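PDB 2PYX: tryptophan halogenase from Shewanella frigidimarina, which is probably a flavin-dependent tryptophan halogenase that binds FAD, related to the flavin monooxygenases. Local coordinates for residues P64-N78 and T159-H171. Numbering follows the deposited sequence.
Sequences PSMRSTLSKIGIDEN and TAQYHFQNNYGYH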
loop_
_atom_site.group_PDB
_atom_site.type_symbol
_atom_site.label_atom_id
_atom_site.label_comp_id
_atom_site.label_asym_id
_atom_site.label_seq_id
_atom_site.Cartn_x
_atom_site.Cartn_y
_atom_site.Cartn_z
ATOM N N PRO A 64 1.711 -7.628 0.695
ATOM C CA PRO A 64 1.641 -8.919 1.360
ATOM C C PRO A 64 1.612 -8.870 2.871
ATOM O O PRO A 64 1.190 -9.846 3.486
ATOM C CB PRO A 64 2.901 -9.621 0.873
ATOM C CG PRO A 64 3.227 -8.987 -0.456
ATOM C CD PRO A 64 2.840 -7.538 -0.252
ATOM N N SER A 65 2.041 -7.754 3.450
ATOM C CA SER A 65 1.933 -7.528 4.885
ATOM C C SER A 65 0.515 -7.762 5.412
ATOM O O SER A 65 0.336 -8.183 6.569
ATOM C CB SER A 65 2.373 -6.105 5.196
ATOM O OG SER A 65 1.693 -5.179 4.360
HETATM N N MSE A 66 -0.493 -7.554 4.560
HETATM C CA MSE A 66 -1.871 -7.649 5.000
HETATM C C MSE A 66 -2.209 -9.072 5.417
HETATM O O MSE A 66 -3.044 -9.278 6.294
HETATM C CB MSE A 66 -2.820 -7.181 3.918
HETATM C CG MSE A 66 -4.258 -7.038 4.387
HETATM SE SE MSE A 66 -4.550 -5.863 5.930
HETATM C CE MSE A 66 -4.330 -4.184 5.020
ATOM N N ARG A 67 -1.546 -10.055 4.815
ATOM C CA ARG A 67 -1.742 -11.442 5.283
ATOM C C ARG A 67 -1.387 -11.579 6.763
ATOM O O ARG A 67 -2.134 -12.210 7.550
ATOM C CB ARG A 67 -0.926 -12.433 4.442
ATOM C CG ARG A 67 -1.289 -12.518 2.970
ATOM C CD ARG A 67 -0.455 -13.565 2.200
ATOM N NE ARG A 67 0.945 -13.181 2.176
ATOM C CZ ARG A 67 1.871 -13.587 3.038
ATOM N NH1 ARG A 67 1.580 -14.479 3.962
ATOM N NH2 ARG A 67 3.103 -13.113 2.947
ATOM N N SER A 68 -0.273 -10.947 7.144
ATOM C CA SER A 68 0.183 -10.971 8.531
ATOM C C SER A 68 -0.728 -10.168 9.446
ATOM O O SER A 68 -1.065 -10.623 10.514
ATOM C CB SER A 68 1.626 -10.494 8.651
ATOM O OG SER A 68 2.005 -10.436 10.008
ATOM N N THR A 69 -1.123 -8.975 9.001
ATOM C CA THR A 69 -2.052 -8.165 9.788
ATOM C C THR A 69 -3.342 -8.921 10.078
ATOM O O THR A 69 -3.823 -8.948 11.217
ATOM C CB THR A 69 -2.315 -6.867 9.035
ATOM O OG1 THR A 69 -1.112 -6.137 8.973
ATOM C CG2 THR A 69 -3.338 -6.010 9.701
ATOM N N LEU A 70 -3.923 -9.515 9.042
ATOM C CA LEU A 70 -5.182 -10.267 9.219
ATOM C C LEU A 70 -4.987 -11.439 10.189
ATOM O O LEU A 70 -5.783 -11.690 11.089
ATOM C CB LEU A 70 -5.658 -10.792 7.863
ATOM C CG LEU A 70 -6.240 -9.746 6.913
ATOM C CD1 LEU A 70 -6.412 -10.368 5.529
ATOM C CD2 LEU A 70 -7.544 -9.150 7.422
ATOM N N SER A 71 -3.910 -12.164 9.996
ATOM C CA SER A 71 -3.637 -13.297 10.859
ATOM C C SER A 71 -3.436 -12.882 12.334
ATOM O O SER A 71 -4.011 -13.484 13.262
ATOM C CB SER A 71 -2.366 -13.982 10.369
ATOM O OG SER A 71 -2.070 -15.120 11.175
ATOM N N LYS A 72 -2.664 -11.815 12.556
ATOM C CA LYS A 72 -2.449 -11.285 13.907
ATOM C C LYS A 72 -3.740 -10.805 14.561
ATOM O O LYS A 72 -3.975 -11.072 15.751
ATOM C CB LYS A 72 -1.441 -10.153 13.876
ATOM C CG LYS A 72 -0.003 -10.574 13.642
ATOM C CD LYS A 72 0.940 -9.411 13.799
ATOM C CE LYS A 72 0.795 -8.372 12.682
ATOM N NZ LYS A 72 1.670 -7.199 12.921
ATOM N N ILE A 73 -4.597 -10.150 13.796
ATOM C CA ILE A 73 -5.898 -9.704 14.329
ATOM C C ILE A 73 -6.802 -10.876 14.650
ATOM O O ILE A 73 -7.618 -10.791 15.572
ATOM C CB ILE A 73 -6.577 -8.741 13.345
ATOM C CG1 ILE A 73 -5.747 -7.452 13.245
ATOM C CG2 ILE A 73 -8.009 -8.418 13.728
ATOM C CD1 ILE A 73 -6.251 -6.411 12.285
ATOM N N GLY A 74 -6.648 -11.964 13.900
ATOM C CA GLY A 74 -7.386 -13.184 14.125
ATOM C C GLY A 74 -8.512 -13.434 13.151
ATOM O O GLY A 74 -9.470 -14.161 13.472
ATOM N N ILE A 75 -8.420 -12.836 11.967
ATOM C CA ILE A 75 -9.408 -12.988 10.902
ATOM C C ILE A 75 -9.079 -14.226 10.066
ATOM O O ILE A 75 -7.913 -14.488 9.711
ATOM C CB ILE A 75 -9.447 -11.724 9.980
ATOM C CG1 ILE A 75 -9.724 -10.452 10.788
ATOM C CG2 ILE A 75 -10.487 -11.898 8.876
ATOM C CD1 ILE A 75 -10.920 -10.466 11.595
ATOM N N ASP A 76 -10.120 -15.014 9.801
ATOM C CA ASP A 76 -10.033 -16.188 8.945
ATOM C C ASP A 76 -9.988 -15.721 7.476
ATOM O O ASP A 76 -10.763 -14.861 7.068
ATOM C CB ASP A 76 -11.253 -17.068 9.245
ATOM C CG ASP A 76 -11.355 -18.281 8.350
ATOM O OD1 ASP A 76 -11.668 -18.128 7.143
ATOM O OD2 ASP A 76 -11.174 -19.405 8.877
ATOM N N GLU A 77 -9.078 -16.289 6.681
ATOM C CA GLU A 77 -8.887 -15.818 5.319
ATOM C C GLU A 77 -10.121 -16.030 4.481
ATOM O O GLU A 77 -10.452 -15.218 3.609
ATOM C CB GLU A 77 -7.688 -16.472 4.624
ATOM C CG GLU A 77 -7.314 -15.671 3.361
ATOM C CD GLU A 77 -6.085 -16.184 2.615
ATOM O OE1 GLU A 77 -5.731 -17.378 2.730
ATOM O OE2 GLU A 77 -5.421 -15.384 1.895
ATOM N N ASN A 78 -10.803 -17.160 4.688
ATOM C CA ASN A 78 -12.023 -17.393 3.909
ATOM C C ASN A 78 -13.090 -16.344 4.232
ATOM O O ASN A 78 -13.731 -15.797 3.325
ATOM C CB ASN A 78 -12.558 -18.812 4.122
ATOM C CG ASN A 78 -11.537 -19.872 3.759
ATOM O OD1 ASN A 78 -10.878 -19.782 2.719
ATOM N ND2 ASN A 78 -11.416 -20.903 4.609
ATOM N N THR A 159 -3.828 -25.097 -0.469
ATOM C CA THR A 159 -2.901 -24.315 0.313
ATOM C C THR A 159 -3.572 -23.700 1.559
ATOM O O THR A 159 -4.708 -23.232 1.506
ATOM C CB THR A 159 -2.308 -23.186 -0.537
ATOM O OG1 THR A 159 -1.771 -23.745 -1.748
ATOM C CG2 THR A 159 -1.202 -22.467 0.200
ATOM N N ALA A 160 -2.854 -23.698 2.671
ATOM C CA ALA A 160 -3.369 -23.198 3.945
ATOM C C ALA A 160 -3.676 -21.709 3.887
ATOM O O ALA A 160 -3.067 -20.976 3.088
ATOM C CB ALA A 160 -2.360 -23.467 5.044
ATOM N N GLN A 161 -4.606 -21.276 4.736
ATOM C CA GLN A 161 -4.889 -19.839 4.883
ATOM C C GLN A 161 -3.603 -19.070 5.080
ATOM O O GLN A 161 -2.763 -19.431 5.923
ATOM C CB GLN A 161 -5.799 -19.597 6.072
ATOM C CG GLN A 161 -7.181 -20.092 5.840
ATOM C CD GLN A 161 -8.116 -19.807 6.989
ATOM O OE1 GLN A 161 -8.021 -18.774 7.654
ATOM N NE2 GLN A 161 -9.055 -20.740 7.221
ATOM N N TYR A 162 -3.470 -18.011 4.287
ATOM C CA TYR A 162 -2.381 -17.023 4.385
ATOM C C TYR A 162 -1.019 -17.557 3.891
ATOM O O TYR A 162 -0.038 -16.819 3.828
ATOM C CB TYR A 162 -2.298 -16.398 5.775
ATOM C CG TYR A 162 -3.565 -15.704 6.191
ATOM C CD1 TYR A 162 -4.090 -14.659 5.449
ATOM C CD2 TYR A 162 -4.264 -16.095 7.348
ATOM C CE1 TYR A 162 -5.234 -14.001 5.849
ATOM C CE2 TYR A 162 -5.424 -15.466 7.734
ATOM C CZ TYR A 162 -5.923 -14.422 6.967
ATOM O OH TYR A 162 -7.069 -13.766 7.312
ATOM N N HIS A 163 -0.948 -18.840 3.561
ATOM C CA HIS A 163 0.227 -19.400 2.910
ATOM C C HIS A 163 0.145 -19.243 1.415
ATOM O O HIS A 163 -0.913 -18.909 0.873
ATOM C CB HIS A 163 0.435 -20.868 3.307
ATOM C CG HIS A 163 0.890 -21.026 4.716
ATOM N ND1 HIS A 163 2.165 -21.439 5.032
ATOM C CD2 HIS A 163 0.272 -20.760 5.891
ATOM C CE1 HIS A 163 2.300 -21.455 6.347
ATOM N NE2 HIS A 163 1.170 -21.041 6.892
ATOM N N PHE A 164 1.252 -19.497 0.743
ATOM C CA PHE A 164 1.339 -19.174 -0.654
ATOM C C PHE A 164 2.347 -20.000 -1.401
ATOM O O PHE A 164 3.280 -20.533 -0.796
ATOM C CB PHE A 164 1.632 -17.661 -0.835
ATOM C CG PHE A 164 2.904 -17.185 -0.206
ATOM C CD1 PHE A 164 4.120 -17.335 -0.863
ATOM C CD2 PHE A 164 2.905 -16.583 1.043
ATOM C CE1 PHE A 164 5.308 -16.888 -0.293
ATOM C CE2 PHE A 164 4.102 -16.140 1.615
ATOM C CZ PHE A 164 5.290 -16.282 0.942
ATOM N N GLN A 165 2.134 -20.077 -2.715
ATOM C CA GLN A 165 3.141 -20.534 -3.650
ATOM C C GLN A 165 3.976 -19.370 -4.161
ATOM O O GLN A 165 5.186 -19.476 -4.280
ATOM C CB GLN A 165 2.482 -21.363 -4.736
ATOM C CG GLN A 165 2.036 -22.710 -4.133
ATOM C CD GLN A 165 1.076 -23.468 -5.001
ATOM O OE1 GLN A 165 1.474 -24.337 -5.777
ATOM N NE2 GLN A 165 -0.192 -23.153 -4.887
ATOM N N ASN A 166 3.330 -18.236 -4.400
ATOM C CA ASN A 166 4.031 -16.975 -4.665
ATOM C C ASN A 166 3.401 -15.889 -3.780
ATOM O O ASN A 166 2.200 -15.917 -3.550
ATOM C CB ASN A 166 3.926 -16.548 -6.123
ATOM C CG ASN A 166 4.948 -17.216 -7.008
ATOM O OD1 ASN A 166 6.120 -17.294 -6.670
ATOM N ND2 ASN A 166 4.515 -17.635 -8.185
ATOM N N ASN A 167 4.203 -14.961 -3.276
ATOM C CA ASN A 167 3.704 -13.978 -2.291
ATOM C C ASN A 167 2.605 -13.118 -2.886
ATOM O O ASN A 167 2.633 -12.769 -4.078
ATOM C CB ASN A 167 4.837 -13.081 -1.769
ATOM C CG ASN A 167 4.576 -12.512 -0.366
ATOM O OD1 ASN A 167 3.542 -12.779 0.235
ATOM N ND2 ASN A 167 5.540 -11.770 0.165
ATOM N N TYR A 168 1.660 -12.758 -2.036
ATOM C CA TYR A 168 0.485 -12.038 -2.462
ATOM C C TYR A 168 -0.050 -11.139 -1.376
ATOM O O TYR A 168 0.162 -11.377 -0.194
ATOM C CB TYR A 168 -0.624 -12.988 -2.927
ATOM C CG TYR A 168 -1.289 -13.825 -1.862
ATOM C CD1 TYR A 168 -0.767 -15.075 -1.494
ATOM C CD2 TYR A 168 -2.457 -13.414 -1.238
ATOM C CE1 TYR A 168 -1.370 -15.844 -0.534
ATOM C CE2 TYR A 168 -3.068 -14.179 -0.280
ATOM C CZ TYR A 168 -2.519 -15.393 0.095
ATOM O OH TYR A 168 -3.155 -16.166 1.057
ATOM N N GLY A 169 -0.693 -10.062 -1.834
ATOM C CA GLY A 169 -1.633 -9.280 -1.029
ATOM C C GLY A 169 -3.016 -9.385 -1.662
ATOM O O GLY A 169 -3.342 -10.368 -2.332
ATOM N N TYR A 170 -3.817 -8.344 -1.482
ATOM C CA TYR A 170 -5.202 -8.365 -1.914
ATOM C C TYR A 170 -5.648 -7.110 -2.668
ATOM O O TYR A 170 -5.086 -6.032 -2.514
ATOM C CB TYR A 170 -6.142 -8.544 -0.719
ATOM C CG TYR A 170 -5.802 -9.731 0.173
ATOM C CD1 TYR A 170 -6.258 -11.008 -0.134
ATOM C CD2 TYR A 170 -5.058 -9.542 1.328
ATOM C CE1 TYR A 170 -5.968 -12.084 0.695
ATOM C CE2 TYR A 170 -4.736 -10.600 2.150
ATOM C CZ TYR A 170 -5.203 -11.870 1.828
ATOM O OH TYR A 170 -4.908 -12.921 2.669
ATOM N N HIS A 171 -6.700 -7.292 -3.459
ATOM C CA HIS A 171 -7.616 -6.216 -3.829
ATOM C C HIS A 171 -8.871 -6.421 -2.981
ATOM O O HIS A 171 -9.334 -7.562 -2.848
ATOM C CB HIS A 171 -7.989 -6.313 -5.303
ATOM C CG HIS A 171 -6.839 -6.140 -6.240
ATOM N ND1 HIS A 171 -6.584 -7.014 -7.279
ATOM C CD2 HIS A 171 -5.895 -5.171 -6.322
ATOM C CE1 HIS A 171 -5.517 -6.597 -7.940
ATOM N NE2 HIS A 171 -5.080 -5.482 -7.379
#
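The ring of Tyr162 lies between the two helical pieces of 64-78: Glu77 CB packs over one face in a CH-pi contact, 3.8 Å from the ring centroid, while Arg67 O and Ser71 N lie over the opposite face. At its edge Tyr162 OH donates to Ile75 O at 2.6 Å, coming from above the carbonyl plane, and Leu70 CB presses obliquely near the hydroxyl. The Tyr168 ring carries Arg67 CD over one face and the carboxylate oxygen Glu77 OE2 at its edge; Tyr170 also meets OE2 edge-on, Met66 CG lies at its edge too, and Leu70 CD1 touches the ring. Two tyrosine hydroxyls thus grip one buried oxygen. Tyr168 OH reaches the syn lone pair of Glu77 OE2 at 2.5 Å, and Tyr170 OH approaches on the anti side. With CG opposite the backbone nitrogen (chi1 -165°) and the chain extended, Glu77 also brings OE1 within 2.8 Å of Tyr162 N, which meets it from above the carboxylate plane. Lys155 forms a salt bridge to OE1, and this charge, with the three donors, probably stabilises the carboxylate.

Arg67 bends at chi3 (-65°), and Phe164 CE2 sits over one face of its guanidinium, toward the rim, with the planes 65° apart. NH1 donates to Tyr162 O, nearly in line with the carbonyl bond, whereas the bonds to Asn167 OD1 and to Tyr168 O, at the guanidinium edge, are weak. At the start of helix 77-83, Gln161 uses both amide atoms: OE1 receives Glu77 N at 2.9 Å, and NE2 donates to Asp76 OD2.

Helix 65-73 closes in a Schellman motif at Gly74, and the type II turn Ala160-His163 places Tyr162 against it. Through Tyr170, Glu77 and helix 65-73 meet strand 169-172, whose Gly169 bonds by its backbone to Lys89, the predicted active-site lysine, consistent with a flavin-dependent halogenase.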